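Aar187cp (PDB 3ZIL) probably regulates sister-chromatid cohesion through the cohesin complex, as the Wpl1 protein of a filamentous fungus, of which this chain is the all-helical Wap1 domain. Local coordinates at residues A[90-95]-A[156-161]; A[113-118]-A[149-154]. One frame throughout, in Å; residues are numbered along the deposited sequence.

Contact 1: A[90-95]-A[156-161]; sequences IADKIP and ATYLLY
Tyr158 reaches across from the last part of helix 147-158 to Asp92 and Pro95, joining it to the end of helix 81-93 in the all-helical Wap1 domain. Helix 81-93 stops here: Ile94 is the first residue to leave helical geometry, and Pro95 follows in the loop, where a residue without a backbone N-H costs no helix bond. The tight part is the ring of Tyr158. Its CG stands anti to the carbonyl carbon (chi1 -62°), which carries the ring toward the other helix and brings the phenol end up to Asp92. Pro95 comes in obliquely, with CB 3.5 Å from Tyr158 CE1, a small apolar contact that suits a rigid, compact ring. Over one face, nearer the rim than the centre, lies Ala91 O, 4.2 Å from Tyr158 CE2; over the centre of the opposite face sits the methyl CG2 of the preceding Thr157. Beyond the segments, Trp103 also meets the ring, the two planes being nearly parallel. The loose side begins just past the tyrosine: Leu160 and Tyr161 are exposed, and Tyr161 is poorly ordered. Asp92 suits its place because its two oxygens serve different partners. OD2 takes a hydrogen bond from Tyr150 and a salt bridge from Lys143, which probably keep the carboxylate charged and fix its rotation. OD1 is left to meet Tyr158 near the plane of the ring, the carboxylate turned 57° from it. There the phenol OH of Tyr158 donates to Asp92 OD1 at 2.6 Å, into the OD1 lone pair that points away from OD2.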
ATOM      1  N   ILE A  90     -10.904  10.107 -18.899  1.00 20.68           N
ATOM      2  CA  ILE A  90     -10.695   9.458 -20.152  1.00 20.33           C
ATOM      3  C   ILE A  90     -10.011   8.088 -19.970  1.00 21.46           C
ATOM      4  O   ILE A  90     -10.478   7.059 -20.540  1.00 20.32           O
ATOM      5  CB  ILE A  90      -9.885  10.370 -21.115  1.00 21.38           C
ATOM      6  CG1 ILE A  90     -10.724  11.593 -21.444  1.00 23.03           C
ATOM      7  CG2 ILE A  90      -9.366   9.572 -22.330  1.00 22.82           C
ATOM      8  CD1 ILE A  90     -12.060  11.219 -22.055  1.00 30.06           C
ATOM      9  N   ALA A  91      -8.897   8.056 -19.246  1.00 18.87           N
ATOM     10  CA  ALA A  91      -8.190   6.782 -19.045  1.00 20.38           C
ATOM     11  C   ALA A  91      -9.122   5.761 -18.408  1.00 21.87           C
ATOM     12  O   ALA A  91      -9.135   4.589 -18.789  1.00 23.56           O
ATOM     13  CB  ALA A  91      -6.977   6.952 -18.148  1.00 19.65           C
ATOM     14  N   ASP A  92      -9.859   6.200 -17.400  1.00 20.50           N
ATOM     15  CA  ASP A  92     -10.852   5.337 -16.759  1.00 22.29           C
ATOM     16  C   ASP A  92     -12.098   4.990 -17.626  1.00 22.20           C
ATOM     17  O   ASP A  92     -12.617   3.915 -17.488  1.00 19.80           O
ATOM     18  CB  ASP A  92     -11.261   5.957 -15.447  1.00 21.90           C
ATOM     19  CG  ASP A  92     -12.081   5.028 -14.543  1.00 25.43           C
ATOM     20  OD1 ASP A  92     -11.814   3.797 -14.539  1.00 23.82           O
ATOM     21  OD2 ASP A  92     -12.967   5.603 -13.785  1.00 20.68           O
ATOM     22  N   LYS A  93     -12.549   5.871 -18.512  1.00 19.61           N
ATOM     23  CA  LYS A  93     -13.817   5.682 -19.219  1.00 21.59           C
ATOM     24  C   LYS A  93     -13.562   4.826 -20.451  1.00 23.64           C
ATOM     25  O   LYS A  93     -14.414   4.024 -20.792  1.00 23.62           O
ATOM     26  CB  LYS A  93     -14.381   7.043 -19.673  1.00 23.16           C
ATOM     27  CG  LYS A  93     -15.825   6.986 -20.145  1.00 24.49           C
ATOM     28  CD  LYS A  93     -16.772   6.351 -19.126  1.00 23.16           C
ATOM     29  CE  LYS A  93     -18.000   5.856 -19.871  1.00 31.23           C
ATOM     30  NZ  LYS A  93     -19.159   6.037 -18.974  1.00 36.80           N
ATOM     31  N   ILE A  94     -12.379   4.944 -21.080  1.00 18.74           N
ATOM     32  CA  ILE A  94     -12.082   4.174 -22.312  1.00 20.23           C
ATOM     33  C   ILE A  94     -10.659   3.769 -22.229  1.00 18.62           C
ATOM     34  O   ILE A  94      -9.785   4.295 -22.979  1.00 20.59           O
ATOM     35  CB  ILE A  94     -12.291   5.005 -23.614  1.00 22.14           C
ATOM     36  CG1 ILE A  94     -11.558   6.377 -23.484  1.00 21.66           C
ATOM     37  CG2 ILE A  94     -13.814   5.134 -23.920  1.00 20.81           C
ATOM     38  CD1 ILE A  94     -11.403   7.157 -24.822  1.00 21.41           C
ATOM     39  N   PRO A  95     -10.387   2.857 -21.294  1.00 18.02           N
ATOM     40  CA  PRO A  95      -9.039   2.395 -21.053  1.00 18.07           C
ATOM     41  C   PRO A  95      -8.529   1.603 -22.271  1.00 17.86           C
ATOM     42  O   PRO A  95      -9.308   0.885 -22.925  1.00 16.64           O
ATOM     43  CB  PRO A  95      -9.223   1.432 -19.829  1.00 17.48           C
ATOM     44  CG  PRO A  95     -10.669   0.992 -19.905  1.00 17.99           C
ATOM     45  CD  PRO A  95     -11.351   2.289 -20.323  1.00 18.28           C
ATOM     46  N   ALA A 156      -3.428   2.363  -9.708  1.00 17.04           N
ATOM     47  CA  ALA A 156      -3.542   1.043  -9.097  1.00 17.41           C
ATOM     48  C   ALA A 156      -4.451   0.204 -10.006  1.00 18.65           C
ATOM     49  O   ALA A 156      -4.362  -1.017  -9.990  1.00 15.29           O
ATOM     50  CB  ALA A 156      -4.188   1.114  -7.785  1.00 16.78           C
ATOM     51  N   THR A 157      -5.270   0.831 -10.831  1.00 18.09           N
ATOM     52  CA  THR A 157      -6.305  -0.021 -11.535  1.00 19.64           C
ATOM     53  C   THR A 157      -5.772  -0.507 -12.887  1.00 21.21           C
ATOM     54  O   THR A 157      -6.039  -1.618 -13.315  1.00 21.72           O
ATOM     55  CB  THR A 157      -7.652   0.718 -11.731  1.00 19.96           C
ATOM     56  OG1 THR A 157      -8.153   1.132 -10.470  1.00 23.37           O
ATOM     57  CG2 THR A 157      -8.759  -0.163 -12.483  1.00 19.04           C
ATOM     58  N   TYR A 158      -5.069   0.360 -13.582  1.00 22.31           N
ATOM     59  CA  TYR A 158      -4.633   0.117 -14.968  1.00 24.09           C
ATOM     60  C   TYR A 158      -3.123  -0.002 -15.042  1.00 24.87           C
ATOM     61  O   TYR A 158      -2.611  -0.501 -15.994  1.00 24.55           O
ATOM     62  CB  TYR A 158      -5.097   1.306 -15.860  1.00 22.33           C
ATOM     63  CG  TYR A 158      -6.603   1.417 -15.880  1.00 22.40           C
ATOM     64  CD1 TYR A 158      -7.381   0.436 -16.477  1.00 21.71           C
ATOM     65  CD2 TYR A 158      -7.263   2.503 -15.220  1.00 21.98           C
ATOM     66  CE1 TYR A 158      -8.816   0.515 -16.432  1.00 21.32           C
ATOM     67  CE2 TYR A 158      -8.649   2.553 -15.134  1.00 19.01           C
ATOM     68  CZ  TYR A 158      -9.421   1.588 -15.800  1.00 23.55           C
ATOM     69  OH  TYR A 158     -10.812   1.703 -15.732  1.00 21.12           O
ATOM     70  N   LEU A 159      -2.392   0.468 -14.034  1.00 23.75           N
ATOM     71  CA  LEU A 159      -0.952   0.560 -14.256  1.00 23.90           C
ATOM     72  C   LEU A 159      -0.192  -0.133 -13.154  1.00 26.66           C
ATOM     73  O   LEU A 159       0.943   0.239 -12.866  1.00 30.77           O
ATOM     74  CB  LEU A 159      -0.512   2.015 -14.386  1.00 24.03           C
ATOM     75  CG  LEU A 159      -1.159   2.836 -15.506  1.00 25.81           C
ATOM     76  CD1 LEU A 159      -0.801   4.317 -15.361  1.00 26.74           C
ATOM     77  CD2 LEU A 159      -0.761   2.245 -16.870  1.00 29.15           C
ATOM     78  N   LEU A 160      -0.814  -1.107 -12.491  1.00 30.02           N
ATOM     79  CA  LEU A 160      -0.078  -1.845 -11.465  1.00 39.86           C
ATOM     80  C   LEU A 160       0.955  -2.663 -12.298  1.00 48.54           C
ATOM     81  O   LEU A 160       1.656  -3.485 -11.772  1.00 51.70           O
ATOM     82  CB  LEU A 160      -1.015  -2.687 -10.590  1.00 40.59           C
ATOM     83  CG  LEU A 160      -0.708  -2.945  -9.085  1.00 44.01           C
ATOM     84  CD1 LEU A 160      -0.344  -1.683  -8.327  1.00 43.79           C
ATOM     85  CD2 LEU A 160      -1.844  -3.641  -8.353  1.00 48.12           C
ATOM     86  N   TYR A 161       0.978  -2.376 -13.618  1.00 58.45           N
ATOM     87  CA  TYR A 161       2.072  -2.596 -14.615  1.00 69.55           C
ATOM     88  C   TYR A 161       3.233  -3.333 -14.008  1.00 63.00           C
ATOM     89  O   TYR A 161       3.014  -4.430 -13.534  1.00 71.49           O
ATOM     90  CB  TYR A 161       2.522  -1.279 -15.321  1.00 75.29           C
ATOM     91  CG  TYR A 161       2.224  -1.153 -16.813  1.00 83.47           C
ATOM     92  CD1 TYR A 161       1.707  -2.234 -17.552  1.00 85.16           C
ATOM     93  CD2 TYR A 161       2.494   0.047 -17.500  1.00 83.80           C
ATOM     94  CE1 TYR A 161       1.445  -2.113 -18.918  1.00 83.38           C
ATOM     95  CE2 TYR A 161       2.236   0.172 -18.870  1.00 81.29           C
ATOM     96  CZ  TYR A 161       1.711  -0.911 -19.575  1.00 78.29           C
ATOM     97  OH  TYR A 161       1.454  -0.813 -20.936  1.00 63.57           O
TER

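Contact 2: A[113-118]-A[149-154]; sequences LPLATD and EYALYI
Helix-helix packing through alanines defines this buried contact, in which the C-terminal turn of helix 108-116 lies against the middle of helix 147-158 in the helical Wap1 domain. Ala116 and Ala151 bring the backbones together, their CA atoms only 4.9 Å apart, a spacing that larger side chains at these two places would hardly allow. The methyl of Ala151 points toward the other helix and is received by its backbone as much as by its side chains: CB of Ala151 lies 3.6 Å from Ala116 N and equally close to Leu115 CB. Leu115 touches here through its CB alone; the Leu115 side chain also touches Lys81 of helix 81-93 and Thr147. The methyl of Ala116, 4.2 Å from that of Ala151, also faces Leu152. This leucine starts off along the flank of its helix, but with CG anti to the carbonyl carbon (chi1 -73°) its branched end bends in, and CD2 comes 3.8 Å from Ala116 CB. Leu172 of helix 168-178 and Leu181 also touch Leu152, so a branched apolar residue suits a place shared by several neighbours. With an alanine in place of Leu152, a gap is likely to open beside the methyl of Ala116, and Leu172 would lose part of its apolar neighbour. The side-chain pairs across the contact are apolar, and the polar work is done within the ending helix. Pro114 kinks it, and the backbone N of Thr117 makes weak bonds to Leu113 O and Pro114 O, but the Thr117 side chain makes a firmer one: OG1 donates to Leu113 O at 2.8 Å, tilted 35° from the carbonyl plane.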
ATOM      1  N   LEU A 113       2.512   9.948 -10.737  1.00 20.48           N
ATOM      2  CA  LEU A 113       3.012   9.996  -9.329  1.00 21.98           C
ATOM      3  C   LEU A 113       2.850  11.398  -8.750  1.00 21.55           C
ATOM      4  O   LEU A 113       2.279  11.559  -7.683  1.00 20.04           O
ATOM      5  CB  LEU A 113       4.484   9.469  -9.196  1.00 23.77           C
ATOM      6  CG  LEU A 113       5.306   9.796  -7.922  1.00 23.64           C
ATOM      7  CD1 LEU A 113       4.589   9.330  -6.644  1.00 24.82           C
ATOM      8  CD2 LEU A 113       6.742   9.245  -7.959  1.00 21.92           C
ATOM      9  N   PRO A 114       3.257  12.442  -9.507  1.00 21.03           N
ATOM     10  CA  PRO A 114       2.983  13.796  -8.993  1.00 21.05           C
ATOM     11  C   PRO A 114       1.555  14.076  -8.716  1.00 19.25           C
ATOM     12  O   PRO A 114       1.224  14.677  -7.657  1.00 19.33           O
ATOM     13  CB  PRO A 114       3.463  14.715 -10.150  1.00 22.57           C
ATOM     14  CG  PRO A 114       4.622  13.991 -10.670  1.00 24.49           C
ATOM     15  CD  PRO A 114       4.161  12.513 -10.673  1.00 23.61           C
ATOM     16  N   LEU A 115       0.670  13.759  -9.658  1.00 16.33           N
ATOM     17  CA  LEU A 115      -0.722  13.967  -9.385  1.00 15.67           C
ATOM     18  C   LEU A 115      -1.171  13.142  -8.166  1.00 15.78           C
ATOM     19  O   LEU A 115      -1.929  13.649  -7.279  1.00 20.19           O
ATOM     20  CB  LEU A 115      -1.559  13.529 -10.560  1.00 16.88           C
ATOM     21  CG  LEU A 115      -1.607  14.361 -11.847  1.00 16.93           C
ATOM     22  CD1 LEU A 115      -2.517  13.588 -12.826  1.00 15.56           C
ATOM     23  CD2 LEU A 115      -2.087  15.711 -11.405  1.00 14.24           C
ATOM     24  N   ALA A 116      -0.763  11.886  -8.109  1.00 14.91           N
ATOM     25  CA  ALA A 116      -1.210  10.998  -6.954  1.00 17.93           C
ATOM     26  C   ALA A 116      -0.924  11.514  -5.539  1.00 19.34           C
ATOM     27  O   ALA A 116      -1.616  11.104  -4.558  1.00 21.93           O
ATOM     28  CB  ALA A 116      -0.632   9.610  -7.087  1.00 15.23           C
ATOM     29  N   THR A 117       0.134  12.329  -5.431  1.00 19.76           N
ATOM     30  CA  THR A 117       0.719  12.799  -4.170  1.00 21.44           C
ATOM     31  C   THR A 117       0.550  14.307  -3.918  1.00 21.91           C
ATOM     32  O   THR A 117       1.137  14.846  -3.002  1.00 23.50           O
ATOM     33  CB  THR A 117       2.208  12.381  -4.061  1.00 23.65           C
ATOM     34  OG1 THR A 117       2.912  12.791  -5.214  1.00 25.43           O
ATOM     35  CG2 THR A 117       2.338  10.852  -3.962  1.00 21.86           C
ATOM     36  N   ASP A 118      -0.304  14.978  -4.702  1.00 22.01           N
ATOM     37  CA  ASP A 118      -0.580  16.368  -4.466  1.00 22.93           C
ATOM     38  C   ASP A 118      -2.096  16.576  -4.182  1.00 23.81           C
ATOM     39  O   ASP A 118      -2.911  16.608  -5.125  1.00 23.74           O
ATOM     40  CB  ASP A 118      -0.127  17.152  -5.694  1.00 22.80           C
ATOM     41  CG  ASP A 118      -0.360  18.639  -5.549  1.00 25.14           C
ATOM     42  OD1 ASP A 118      -0.797  19.164  -4.459  1.00 29.83           O
ATOM     43  OD2 ASP A 118      -0.221  19.271  -6.567  1.00 24.54           O
ATOM     44  N   GLU A 149      -6.878  11.591  -5.758  1.00 19.01           N
ATOM     45  CA  GLU A 149      -7.622  10.322  -5.702  1.00 18.44           C
ATOM     46  C   GLU A 149      -7.805   9.685  -7.083  1.00 18.03           C
ATOM     47  O   GLU A 149      -7.750   8.487  -7.192  1.00 14.52           O
ATOM     48  CB  GLU A 149      -9.049  10.532  -5.089  1.00 20.43           C
ATOM     49  CG  GLU A 149      -8.986  11.119  -3.682  1.00 21.38           C
ATOM     50  CD  GLU A 149     -10.345  11.225  -3.132  1.00 23.37           C
ATOM     51  OE1 GLU A 149     -10.895  10.225  -2.733  1.00 26.43           O
ATOM     52  OE2 GLU A 149     -10.906  12.290  -3.238  1.00 24.54           O
ATOM     53  N   TYR A 150      -8.123  10.472  -8.144  1.00 17.17           N
ATOM     54  CA  TYR A 150      -8.284   9.839  -9.428  1.00 16.96           C
ATOM     55  C   TYR A 150      -6.932   9.189  -9.928  1.00 16.22           C
ATOM     56  O   TYR A 150      -6.944   8.174 -10.545  1.00 19.05           O
ATOM     57  CB  TYR A 150      -8.916  10.803 -10.469  1.00 16.99           C
ATOM     58  CG  TYR A 150     -10.020  10.111 -11.283  1.00 18.69           C
ATOM     59  CD1 TYR A 150      -9.909   8.747 -11.623  1.00 17.28           C
ATOM     60  CD2 TYR A 150     -11.192  10.799 -11.678  1.00 19.23           C
ATOM     61  CE1 TYR A 150     -10.912   8.079 -12.327  1.00 17.86           C
ATOM     62  CE2 TYR A 150     -12.192  10.135 -12.396  1.00 20.95           C
ATOM     63  CZ  TYR A 150     -12.048   8.771 -12.708  1.00 20.23           C
ATOM     64  OH  TYR A 150     -13.006   8.097 -13.388  1.00 20.62           O
ATOM     65  N   ALA A 151      -5.799   9.834  -9.695  1.00 17.62           N
ATOM     66  CA  ALA A 151      -4.527   9.395 -10.204  1.00 17.28           C
ATOM     67  C   ALA A 151      -4.086   8.174  -9.436  1.00 18.99           C
ATOM     68  O   ALA A 151      -3.648   7.180 -10.067  1.00 19.57           O
ATOM     69  CB  ALA A 151      -3.511  10.501 -10.034  1.00 18.29           C
ATOM     70  N   LEU A 152      -4.281   8.163  -8.105  1.00 15.13           N
ATOM     71  CA  LEU A 152      -4.078   6.871  -7.312  1.00 16.18           C
ATOM     72  C   LEU A 152      -4.908   5.686  -7.918  1.00 16.73           C
ATOM     73  O   LEU A 152      -4.404   4.574  -8.136  1.00 17.20           O
ATOM     74  CB  LEU A 152      -4.533   7.065  -5.849  1.00 14.21           C
ATOM     75  CG  LEU A 152      -3.577   7.934  -4.975  1.00 14.13           C
ATOM     76  CD1 LEU A 152      -4.303   8.334  -3.701  1.00 12.05           C
ATOM     77  CD2 LEU A 152      -2.246   7.187  -4.600  1.00 13.46           C
ATOM     78  N   TYR A 153      -6.192   5.988  -8.170  1.00 18.68           N
ATOM     79  CA  TYR A 153      -7.107   5.008  -8.762  1.00 19.70           C
ATOM     80  C   TYR A 153      -6.647   4.510 -10.140  1.00 19.57           C
ATOM     81  O   TYR A 153      -6.611   3.345 -10.370  1.00 18.30           O
ATOM     82  CB  TYR A 153      -8.525   5.583  -8.882  1.00 21.75           C
ATOM     83  CG  TYR A 153      -9.517   4.576  -9.398  1.00 22.50           C
ATOM     84  CD1 TYR A 153     -10.060   3.597  -8.533  1.00 23.63           C
ATOM     85  CD2 TYR A 153      -9.883   4.568 -10.739  1.00 23.20           C
ATOM     86  CE1 TYR A 153     -10.972   2.678  -8.987  1.00 25.39           C
ATOM     87  CE2 TYR A 153     -10.762   3.633 -11.204  1.00 24.83           C
ATOM     88  CZ  TYR A 153     -11.306   2.709 -10.326  1.00 27.87           C
ATOM     89  OH  TYR A 153     -12.177   1.777 -10.857  1.00 31.36           O
ATOM     90  N   ILE A 154      -6.303   5.425 -11.060  1.00 16.44           N
ATOM     91  CA  ILE A 154      -5.845   5.019 -12.337  1.00 17.18           C
ATOM     92  C   ILE A 154      -4.619   4.128 -12.203  1.00 18.01           C
ATOM     93  O   ILE A 154      -4.513   3.092 -12.893  1.00 16.15           O
ATOM     94  CB  ILE A 154      -5.480   6.234 -13.241  1.00 17.27           C
ATOM     95  CG1 ILE A 154      -6.702   7.102 -13.462  1.00 16.99           C
ATOM     96  CG2 ILE A 154      -4.797   5.712 -14.519  1.00 17.67           C
ATOM     97  CD1 ILE A 154      -7.790   6.286 -14.228  1.00 19.27           C
TER

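From the N terminus, helix 81-93 comes first and supplies 90-95; helix 108-116 follows with 113-118, and both wait for helix 147-158, which brings 149-154 and then 156-161. Contact 2 therefore closes a shorter loop, with 30 residues between its segments, lying wholly within the 60-residue loop of contact 1. The two do not cross along the chain. Helix 147-158 is their common member: its middle packs on helix 108-116 and its C-terminal part meets the end of helix 81-93. Their centres are 12 Å apart, and they touch directly at Asp92, among other places where Ile154 CD1 lies 3.7 Å from Asp92 CB. Three helices are thus tied into one local bundle.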